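PDB 1Q1L: chorismate synthase from Aquifex aeolicus, which catalyses the last step of the shikimate pathway, eliminating phosphate from 5-enolpyruvylshikimate-3-phosphate to give chorismate, with reduced FMN as cofactor. Local coordinates for residues L33-L44 / V146-F155; I59-S68 / I80-D88. One frame throughout, in Å; residues are numbered along the deposited sequence.

Contact 1. Residues L33-L44 / V146-F155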
loop_
_atom_site.group_PDB
_atom_site.type_symbol
_atom_site.label_atom_id
_atom_site.label_comp_id
_atom_site.label_asym_id
_atom_site.label_seq_id
_atom_site.Cartn_x
_atom_site.Cartn_y
_atom_site.Cartn_z
ATOM N N LEU A 33 0.905 18.738 17.740
ATOM C CA LEU A 33 -0.104 19.527 17.040
ATOM C C LEU A 33 -1.262 19.747 18.010
ATOM O O LEU A 33 -1.855 18.788 18.502
ATOM C CB LEU A 33 -0.645 18.777 15.821
ATOM C CG LEU A 33 -1.869 19.442 15.166
ATOM C CD1 LEU A 33 -1.417 20.692 14.414
ATOM C CD2 LEU A 33 -2.569 18.470 14.215
ATOM N N PRO A 34 -1.591 21.011 18.314
ATOM C CA PRO A 34 -2.709 21.243 19.238
ATOM C C PRO A 34 -3.981 20.678 18.608
ATOM O O PRO A 34 -4.283 20.983 17.456
ATOM C CB PRO A 34 -2.759 22.763 19.346
ATOM C CG PRO A 34 -1.326 23.172 19.097
ATOM C CD PRO A 34 -0.919 22.272 17.960
ATOM N N LEU A 35 -4.721 19.857 19.349
ATOM C CA LEU A 35 -5.953 19.265 18.828
ATOM C C LEU A 35 -6.984 19.082 19.938
ATOM O O LEU A 35 -6.663 18.577 21.012
ATOM C CB LEU A 35 -5.658 17.905 18.180
ATOM C CG LEU A 35 -6.828 17.149 17.528
ATOM C CD1 LEU A 35 -7.352 17.931 16.324
ATOM C CD2 LEU A 35 -6.367 15.771 17.081
ATOM N N SER A 36 -8.223 19.482 19.669
ATOM C CA SER A 36 -9.290 19.357 20.654
ATOM C C SER A 36 -10.518 18.697 20.043
ATOM O O SER A 36 -10.664 18.642 18.822
ATOM C CB SER A 36 -9.682 20.739 21.179
ATOM O OG SER A 36 -10.259 21.512 20.139
ATOM N N GLU A 37 -11.401 18.193 20.897
ATOM C CA GLU A 37 -12.625 17.570 20.416
ATOM C C GLU A 37 -13.537 18.648 19.821
ATOM O O GLU A 37 -14.255 18.399 18.856
ATOM C CB GLU A 37 -13.347 16.842 21.560
ATOM C CG GLU A 37 -12.486 15.793 22.265
ATOM C CD GLU A 37 -13.268 14.935 23.248
ATOM O OE1 GLU A 37 -13.941 15.504 24.134
ATOM O OE2 GLU A 37 -13.202 13.690 23.140
ATOM N N GLU A 38 -13.505 19.849 20.393
ATOM C CA GLU A 38 -14.347 20.941 19.900
ATOM C C GLU A 38 -14.080 21.245 18.428
ATOM O O GLU A 38 -15.011 21.489 17.665
ATOM C CB GLU A 38 -14.144 22.203 20.742
ATOM C CG GLU A 38 -14.771 23.473 20.152
ATOM C CD GLU A 38 -16.183 23.259 19.617
ATOM O OE1 GLU A 38 -17.001 22.605 20.304
ATOM O OE2 GLU A 38 -16.482 23.755 18.509
ATOM N N GLU A 39 -12.809 21.238 18.036
ATOM C CA GLU A 39 -12.447 21.492 16.645
ATOM C C GLU A 39 -13.070 20.416 15.762
ATOM O O GLU A 39 -13.559 20.696 14.665
ATOM C CB GLU A 39 -10.929 21.472 16.481
ATOM C CG GLU A 39 -10.231 22.688 17.058
ATOM C CD GLU A 39 -8.731 22.502 17.174
ATOM O OE1 GLU A 39 -7.994 23.475 16.906
ATOM O OE2 GLU A 39 -8.292 21.389 17.544
ATOM N N ILE A 40 -13.056 19.182 16.248
ATOM C CA ILE A 40 -13.623 18.077 15.494
ATOM C C ILE A 40 -15.140 18.199 15.487
ATOM O O ILE A 40 -15.775 18.085 14.436
ATOM C CB ILE A 40 -13.211 16.721 16.101
ATOM C CG1 ILE A 40 -11.685 16.576 16.026
ATOM C CG2 ILE A 40 -13.910 15.585 15.362
ATOM C CD1 ILE A 40 -11.150 15.256 16.569
ATOM N N ASN A 41 -15.716 18.446 16.660
ATOM C CA ASN A 41 -17.159 18.589 16.772
ATOM C C ASN A 41 -17.681 19.719 15.889
ATOM O O ASN A 41 -18.755 19.611 15.299
ATOM C CB ASN A 41 -17.557 18.840 18.230
ATOM C CG ASN A 41 -17.191 17.681 19.142
ATOM O OD1 ASN A 41 -17.159 16.527 18.715
ATOM N ND2 ASN A 41 -16.931 17.983 20.409
ATOM N N HIS A 42 -16.924 20.803 15.787
ATOM C CA HIS A 42 -17.365 21.914 14.955
ATOM C C HIS A 42 -17.638 21.449 13.524
ATOM O O HIS A 42 -18.635 21.841 12.919
ATOM C CB HIS A 42 -16.325 23.028 14.918
ATOM C CG HIS A 42 -16.784 24.238 14.165
ATOM N ND1 HIS A 42 -15.925 25.051 13.459
ATOM C CD2 HIS A 42 -18.021 24.766 14.000
ATOM C CE1 HIS A 42 -16.611 26.026 12.890
ATOM N NE2 HIS A 42 -17.884 25.875 13.203
ATOM N N GLU A 43 -16.752 20.615 12.981
ATOM C CA GLU A 43 -16.940 20.120 11.620
ATOM C C GLU A 43 -18.123 19.154 11.557
ATOM O O GLU A 43 -18.890 19.162 10.594
ATOM C CB GLU A 43 -15.671 19.425 11.111
ATOM C CG GLU A 43 -14.484 20.350 10.903
ATOM C CD GLU A 43 -14.771 21.478 9.924
ATOM O OE1 GLU A 43 -15.468 21.237 8.917
ATOM O OE2 GLU A 43 -14.285 22.607 10.152
ATOM N N LEU A 44 -18.273 18.320 12.581
ATOM C CA LEU A 44 -19.384 17.380 12.607
ATOM C C LEU A 44 -20.710 18.141 12.610
ATOM O O LEU A 44 -21.689 17.700 12.010
ATOM C CB LEU A 44 -19.291 16.472 13.839
ATOM C CG LEU A 44 -18.097 15.510 13.826
ATOM C CD1 LEU A 44 -18.078 14.679 15.107
ATOM C CD2 LEU A 44 -18.184 14.608 12.595
ATOM N N VAL A 146 -15.503 13.168 7.992
ATOM C CA VAL A 146 -15.400 14.567 8.392
ATOM C C VAL A 146 -14.546 14.712 9.652
ATOM O O VAL A 146 -13.810 15.686 9.801
ATOM C CB VAL A 146 -16.813 15.181 8.611
ATOM C CG1 VAL A 146 -16.709 16.550 9.266
ATOM C CG2 VAL A 146 -17.526 15.309 7.269
ATOM N N ALA A 147 -14.632 13.740 10.553
ATOM C CA ALA A 147 -13.843 13.784 11.787
ATOM C C ALA A 147 -12.349 13.653 11.463
ATOM O O ALA A 147 -11.515 14.388 12.000
ATOM C CB ALA A 147 -14.288 12.662 12.741
ATOM N N VAL A 148 -12.007 12.703 10.596
ATOM C CA VAL A 148 -10.613 12.521 10.201
ATOM C C VAL A 148 -10.155 13.786 9.483
ATOM O O VAL A 148 -9.036 14.271 9.695
ATOM C CB VAL A 148 -10.446 11.303 9.256
ATOM C CG1 VAL A 148 -9.059 11.315 8.612
ATOM C CG2 VAL A 148 -10.644 10.000 10.042
ATOM N N GLY A 149 -11.035 14.320 8.638
ATOM C CA GLY A 149 -10.718 15.530 7.903
ATOM C C GLY A 149 -10.532 16.739 8.801
ATOM O O GLY A 149 -9.717 17.620 8.513
ATOM N N ALA A 150 -11.283 16.795 9.896
ATOM C CA ALA A 150 -11.165 17.913 10.830
ATOM C C ALA A 150 -9.752 17.962 11.391
ATOM O O ALA A 150 -9.187 19.039 11.597
ATOM C CB ALA A 150 -12.183 17.764 11.975
ATOM N N VAL A 151 -9.171 16.791 11.640
ATOM C CA VAL A 151 -7.813 16.736 12.171
ATOM C C VAL A 151 -6.836 17.229 11.105
ATOM O O VAL A 151 -5.918 17.999 11.388
ATOM C CB VAL A 151 -7.434 15.282 12.593
ATOM C CG1 VAL A 151 -6.018 15.244 13.148
ATOM C CG2 VAL A 151 -8.418 14.782 13.642
ATOM N N CYS A 152 -7.044 16.789 9.872
ATOM C CA CYS A 152 -6.171 17.192 8.779
ATOM C C CYS A 152 -6.254 18.691 8.527
ATOM O O CYS A 152 -5.250 19.326 8.202
ATOM C CB CYS A 152 -6.523 16.403 7.522
ATOM S SG CYS A 152 -6.241 14.632 7.744
ATOM N N LYS A 153 -7.444 19.263 8.684
ATOM C CA LYS A 153 -7.603 20.704 8.502
ATOM C C LYS A 153 -6.792 21.440 9.561
ATOM O O LYS A 153 -6.110 22.416 9.262
ATOM C CB LYS A 153 -9.065 21.125 8.637
ATOM C CG LYS A 153 -9.954 20.808 7.453
ATOM C CD LYS A 153 -11.309 21.482 7.636
ATOM C CE LYS A 153 -12.241 21.213 6.471
ATOM N NZ LYS A 153 -13.559 21.878 6.672
ATOM N N LYS A 154 -6.876 20.986 10.809
ATOM C CA LYS A 154 -6.119 21.634 11.878
ATOM C C LYS A 154 -4.639 21.596 11.516
ATOM O O LYS A 154 -3.923 22.592 11.644
ATOM C CB LYS A 154 -6.350 20.927 13.215
ATOM C CG LYS A 154 -5.667 21.622 14.390
ATOM C CD LYS A 154 -6.087 23.096 14.470
ATOM C CE LYS A 154 -5.266 23.867 15.502
ATOM N NZ LYS A 154 -5.460 23.341 16.882
ATOM N N PHE A 155 -4.182 20.439 11.056
ATOM C CA PHE A 155 -2.788 20.279 10.654
ATOM C C PHE A 155 -2.407 21.292 9.562
ATOM O O PHE A 155 -1.386 21.974 9.659
ATOM C CB PHE A 155 -2.554 18.851 10.140
ATOM C CG PHE A 155 -1.206 18.652 9.506
ATOM C CD1 PHE A 155 -0.043 18.693 10.274
ATOM C CD2 PHE A 155 -1.097 18.465 8.129
ATOM C CE1 PHE A 155 1.211 18.553 9.675
ATOM C CE2 PHE A 155 0.148 18.325 7.523
ATOM C CZ PHE A 155 1.307 18.369 8.296
HETATM O O HOH W 1 -15.346 19.619 6.822
#
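K154 and E39 form a salt bridge, NZ 2.5 Å from OE1 and on its syn lone pair. The same NZ donates to the backbone O of P34 at 2.7 Å, from above the carbonyl plane. CG of K154 lies anti to its backbone N (chi1 -176°), and bends at chi2 and chi4 curl the chain so one ammonium serves both oxygens. With an alanine here, the E39 carboxylate would probably lose its charge partner and the P34 carbonyl its donor. A150 suits the crossing because it is small: its CB sits 3.6 Å from CG of E43 and meets CA of I40. The axes of segments 37-44 and 146-155 can therefore approach to 8.5 Å, at 124° between their directions. I40 spreads its branches, CG2 reaching CB of A147 at 3.9 Å and CD1 reaching CG2 of V151. In the helical layer of the beta-alpha-beta sandwich, I40 and A147 both rest on L82 of strand 80-85. One helical turn on from E39, E43 forms a second salt bridge, OE1 to K153 NZ at 3.0 Å, the ammonium above the carboxylate plane, and water 1 joins them. Stronger salt-bridge partners lie beyond, R46 for E43 and E364 for K153. Behind the K154 bridge stands a capping box: S36 N donates to E39 OE2 at 2.9 Å, holding the carboxylate, while E39 N gives a weak bond to S36 OG that caps the helix.

Contact 2. Residues I59-S68 / I80-D88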
loop_
_atom_site.group_PDB
_atom_site.type_symbol
_atom_site.label_atom_id
_atom_site.label_comp_id
_atom_site.label_asym_id
_atom_site.label_seq_id
_atom_site.Cartn_x
_atom_site.Cartn_y
_atom_site.Cartn_z
ATOM N N ILE A 59 -30.024 14.432 23.203
ATOM C CA ILE A 59 -28.959 14.981 22.371
ATOM C C ILE A 59 -29.200 14.645 20.902
ATOM O O ILE A 59 -29.746 13.588 20.579
ATOM C CB ILE A 59 -27.577 14.425 22.788
ATOM C CG1 ILE A 59 -27.304 14.755 24.259
ATOM C CG2 ILE A 59 -26.485 15.019 21.903
ATOM C CD1 ILE A 59 -25.978 14.225 24.776
ATOM N N GLU A 60 -28.790 15.551 20.020
ATOM C CA GLU A 60 -28.954 15.358 18.584
ATOM C C GLU A 60 -27.660 15.687 17.847
ATOM O O GLU A 60 -27.370 15.112 16.798
ATOM C CB GLU A 60 -30.083 16.250 18.060
ATOM C CG GLU A 60 -30.376 16.077 16.577
ATOM C CD GLU A 60 -31.429 17.044 16.074
ATOM O OE1 GLU A 60 -31.180 18.269 16.117
ATOM O OE2 GLU A 60 -32.506 16.582 15.638
ATOM N N LYS A 61 -26.881 16.607 18.406
ATOM C CA LYS A 61 -25.627 17.021 17.794
ATOM C C LYS A 61 -24.543 15.943 17.835
ATOM O O LYS A 61 -24.289 15.340 18.879
ATOM C CB LYS A 61 -25.108 18.294 18.471
ATOM C CG LYS A 61 -26.074 19.463 18.382
ATOM C CD LYS A 61 -25.424 20.775 18.799
ATOM C CE LYS A 61 -26.425 21.922 18.727
ATOM N NZ LYS A 61 -27.099 21.996 17.396
ATOM N N ASP A 62 -23.916 15.706 16.689
ATOM C CA ASP A 62 -22.847 14.720 16.592
ATOM C C ASP A 62 -21.628 15.210 17.349
ATOM O O ASP A 62 -21.246 16.377 17.248
ATOM C CB ASP A 62 -22.450 14.472 15.135
ATOM C CG ASP A 62 -23.291 13.403 14.475
ATOM O OD1 ASP A 62 -23.429 12.309 15.063
ATOM O OD2 ASP A 62 -23.805 13.649 13.363
ATOM N N THR A 63 -21.025 14.312 18.115
ATOM C CA THR A 63 -19.838 14.648 18.876
ATOM C C THR A 63 -18.855 13.495 18.798
ATOM O O THR A 63 -19.245 12.324 18.761
ATOM C CB THR A 63 -20.169 14.923 20.355
ATOM O OG1 THR A 63 -20.997 13.872 20.862
ATOM C CG2 THR A 63 -20.885 16.255 20.503
ATOM N N ALA A 64 -17.575 13.832 18.763
ATOM C CA ALA A 64 -16.543 12.820 18.695
ATOM C C ALA A 64 -15.768 12.798 19.998
ATOM O O ALA A 64 -15.519 13.839 20.604
ATOM C CB ALA A 64 -15.602 13.111 17.539
ATOM N N GLU A 65 -15.414 11.602 20.444
ATOM C CA GLU A 65 -14.628 11.463 21.652
ATOM C C GLU A 65 -13.262 10.980 21.207
ATOM O O GLU A 65 -13.163 10.038 20.429
ATOM C CB GLU A 65 -15.255 10.441 22.613
ATOM C CG GLU A 65 -14.267 9.927 23.660
ATOM C CD GLU A 65 -14.917 9.155 24.798
ATOM O OE1 GLU A 65 -15.818 8.328 24.542
ATOM O OE2 GLU A 65 -14.506 9.369 25.954
ATOM N N ILE A 66 -12.210 11.641 21.674
ATOM C CA ILE A 66 -10.864 11.224 21.315
ATOM C C ILE A 66 -10.480 10.100 22.266
ATOM O O ILE A 66 -10.492 10.278 23.483
ATOM C CB ILE A 66 -9.863 12.385 21.444
ATOM C CG1 ILE A 66 -10.211 13.482 20.430
ATOM C CG2 ILE A 66 -8.441 11.873 21.229
ATOM C CD1 ILE A 66 -9.258 14.673 20.438
ATOM N N LEU A 67 -10.144 8.943 21.705
ATOM C CA LEU A 67 -9.780 7.776 22.503
ATOM C C LEU A 67 -8.277 7.580 22.692
ATOM O O LEU A 67 -7.852 6.786 23.533
ATOM C CB LEU A 67 -10.363 6.515 21.863
ATOM C CG LEU A 67 -11.873 6.480 21.621
ATOM C CD1 LEU A 67 -12.219 5.219 20.842
ATOM C CD2 LEU A 67 -12.623 6.523 22.947
ATOM N N SER A 68 -7.473 8.286 21.907
ATOM C CA SER A 68 -6.030 8.151 22.010
ATOM C C SER A 68 -5.325 9.121 21.087
ATOM O O SER A 68 -5.964 9.790 20.277
ATOM C CB SER A 68 -5.599 6.735 21.628
ATOM O OG SER A 68 -5.708 6.538 20.225
ATOM N N ILE A 80 -4.417 8.295 16.267
ATOM C CA ILE A 80 -5.521 9.029 16.863
ATOM C C ILE A 80 -6.812 8.262 16.589
ATOM O O ILE A 80 -7.198 8.074 15.434
ATOM C CB ILE A 80 -5.641 10.438 16.253
ATOM C CG1 ILE A 80 -4.326 11.196 16.445
ATOM C CG2 ILE A 80 -6.812 11.184 16.891
ATOM C CD1 ILE A 80 -4.272 12.534 15.740
ATOM N N ALA A 81 -7.471 7.817 17.656
ATOM C CA ALA A 81 -8.712 7.068 17.532
ATOM C C ALA A 81 -9.878 7.931 17.990
ATOM O O ALA A 81 -9.808 8.590 19.028
ATOM C CB ALA A 81 -8.642 5.780 18.368
ATOM N N LEU A 82 -10.952 7.915 17.208
ATOM C CA LEU A 82 -12.133 8.706 17.510
ATOM C C LEU A 82 -13.364 7.821 17.498
ATOM O O LEU A 82 -13.421 6.835 16.759
ATOM C CB LEU A 82 -12.316 9.800 16.451
ATOM C CG LEU A 82 -11.118 10.665 16.052
ATOM C CD1 LEU A 82 -11.474 11.471 14.809
ATOM C CD2 LEU A 82 -10.717 11.585 17.197
ATOM N N PHE A 83 -14.346 8.168 18.324
ATOM C CA PHE A 83 -15.595 7.426 18.348
ATOM C C PHE A 83 -16.735 8.436 18.316
ATOM O O PHE A 83 -16.717 9.415 19.052
ATOM C CB PHE A 83 -15.711 6.554 19.599
ATOM C CG PHE A 83 -16.914 5.648 19.585
ATOM C CD1 PHE A 83 -17.050 4.672 18.599
ATOM C CD2 PHE A 83 -17.930 5.797 20.529
ATOM C CE1 PHE A 83 -18.180 3.857 18.548
ATOM C CE2 PHE A 83 -19.067 4.985 20.487
ATOM C CZ PHE A 83 -19.192 4.015 19.494
ATOM N N ILE A 84 -17.707 8.205 17.442
ATOM C CA ILE A 84 -18.859 9.089 17.319
ATOM C C ILE A 84 -20.112 8.283 17.636
ATOM O O ILE A 84 -20.531 7.444 16.838
ATOM C CB ILE A 84 -19.008 9.649 15.885
ATOM C CG1 ILE A 84 -17.773 10.464 15.499
ATOM C CG2 ILE A 84 -20.259 10.518 15.797
ATOM C CD1 ILE A 84 -17.735 10.845 14.030
ATOM N N ARG A 85 -20.707 8.530 18.796
ATOM C CA ARG A 85 -21.912 7.805 19.176
ATOM C C ARG A 85 -23.074 8.169 18.262
ATOM O O ARG A 85 -23.211 9.319 17.848
ATOM C CB ARG A 85 -22.283 8.105 20.630
ATOM C CG ARG A 85 -21.302 7.540 21.645
ATOM C CD ARG A 85 -21.852 7.622 23.063
ATOM N NE ARG A 85 -20.938 7.035 24.042
ATOM C CZ ARG A 85 -21.198 6.931 25.343
ATOM N NH1 ARG A 85 -22.350 7.374 25.831
ATOM N NH2 ARG A 85 -20.303 6.387 26.158
ATOM N N ASN A 86 -23.901 7.181 17.936
ATOM C CA ASN A 86 -25.057 7.420 17.083
ATOM C C ASN A 86 -26.224 7.946 17.914
ATOM O O ASN A 86 -27.160 8.543 17.380
ATOM C CB ASN A 86 -25.454 6.140 16.342
ATOM C CG ASN A 86 -24.511 5.818 15.191
ATOM O OD1 ASN A 86 -24.231 6.670 14.344
ATOM N ND2 ASN A 86 -24.022 4.583 15.151
ATOM N N ARG A 87 -26.149 7.727 19.227
ATOM C CA ARG A 87 -27.167 8.188 20.171
ATOM C C ARG A 87 -28.553 7.593 19.948
ATOM O O ARG A 87 -29.204 7.150 20.895
ATOM C CB ARG A 87 -27.242 9.714 20.141
ATOM C CG ARG A 87 -25.927 10.378 20.501
ATOM C CD ARG A 87 -26.042 11.888 20.542
ATOM N NE ARG A 87 -24.777 12.511 20.925
ATOM C CZ ARG A 87 -24.144 12.278 22.071
ATOM N NH1 ARG A 87 -24.656 11.433 22.956
ATOM N NH2 ARG A 87 -22.998 12.890 22.333
ATOM N N ASP A 88 -29.007 7.590 18.699
ATOM C CA ASP A 88 -30.309 7.029 18.363
ATOM C C ASP A 88 -30.183 5.514 18.457
ATOM O O ASP A 88 -30.703 4.779 17.618
ATOM C CB ASP A 88 -30.706 7.433 16.944
ATOM C CG ASP A 88 -30.620 8.928 16.720
ATOM O OD1 ASP A 88 -31.296 9.680 17.452
ATOM O OD2 ASP A 88 -29.873 9.352 15.815
HETATM O O HOH W 2 -25.822 11.373 17.073
#
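E65 and F83 face each other as a hydrogen-bonded antiparallel pair, with E65 N to F83 O at 2.9 Å and F83 N to E65 O at 3.1 Å. I66 and L82 follow as a non-hydrogen-bonded pair, and then L67 N donates to A81 O at 2.7 Å. The short strand segments run at 149° to one another. Beyond L67 the ladder becomes less regular, the A81 N to S68 OG bond being weak; S68 OG has its stronger partner in the backbone O of P79.

Over A64-I66 and A81-I84 the side chains alternate between two quite different surroundings. A64, I66, L82 and I84 share one face. Here I66 and L82 lie side by side, CG1 to CD2 at 3.8 Å, and the small A64 leaves space for I40 and L44 of helix 37-48. E65, A81 and F83 lie on the other face. L67 reaches CD1 to CB of F83 at 3.9 Å and packs on T23 of the second subunit, F83 packs on L67 of the second subunit, and E65 forms a salt bridge with K20 of that subunit.

Past the strands, R87 bridges the two loops. Its NH2 donates to T63 OG1 at 2.7 Å, 20° out of the guanidinium plane; T63 turns this hydroxyl between its backbone N and carbonyl carbon (chi1 48°). I59 lays CG2 over one guanidinium face, 3.2 Å from NE and offset toward the rim, an aliphatic cover for a flat cation. D62 instead directs its carboxylate to R140.

Strands 64-68 and 80-85 are neighbours in a four-stranded antiparallel sheet of the chorismate synthase sandwich, packed with helices on one face and with the second subunit on the other.

In the fold
The centres of contacts 1 and 2 lie about 12 Å apart, on the same side of the chain's centre. Helix 37-48 comes first in the chain, strands 64-68 and 80-85 follow, and helix 142-157 comes last, so contact 2 is nested inside the loop closed by contact 1. The helix pair packs on the strand pair. They are also joined by polar bonds: E37 OE2 and N41 OD1, one helical turn apart, probably accept from the backbone N of I66 and A64. Strand 64-68 is outermost in its sheet within this chain, and the helix thus supplies acceptors along its edge. Together the contacts join the helices to this sheet of the sandwich.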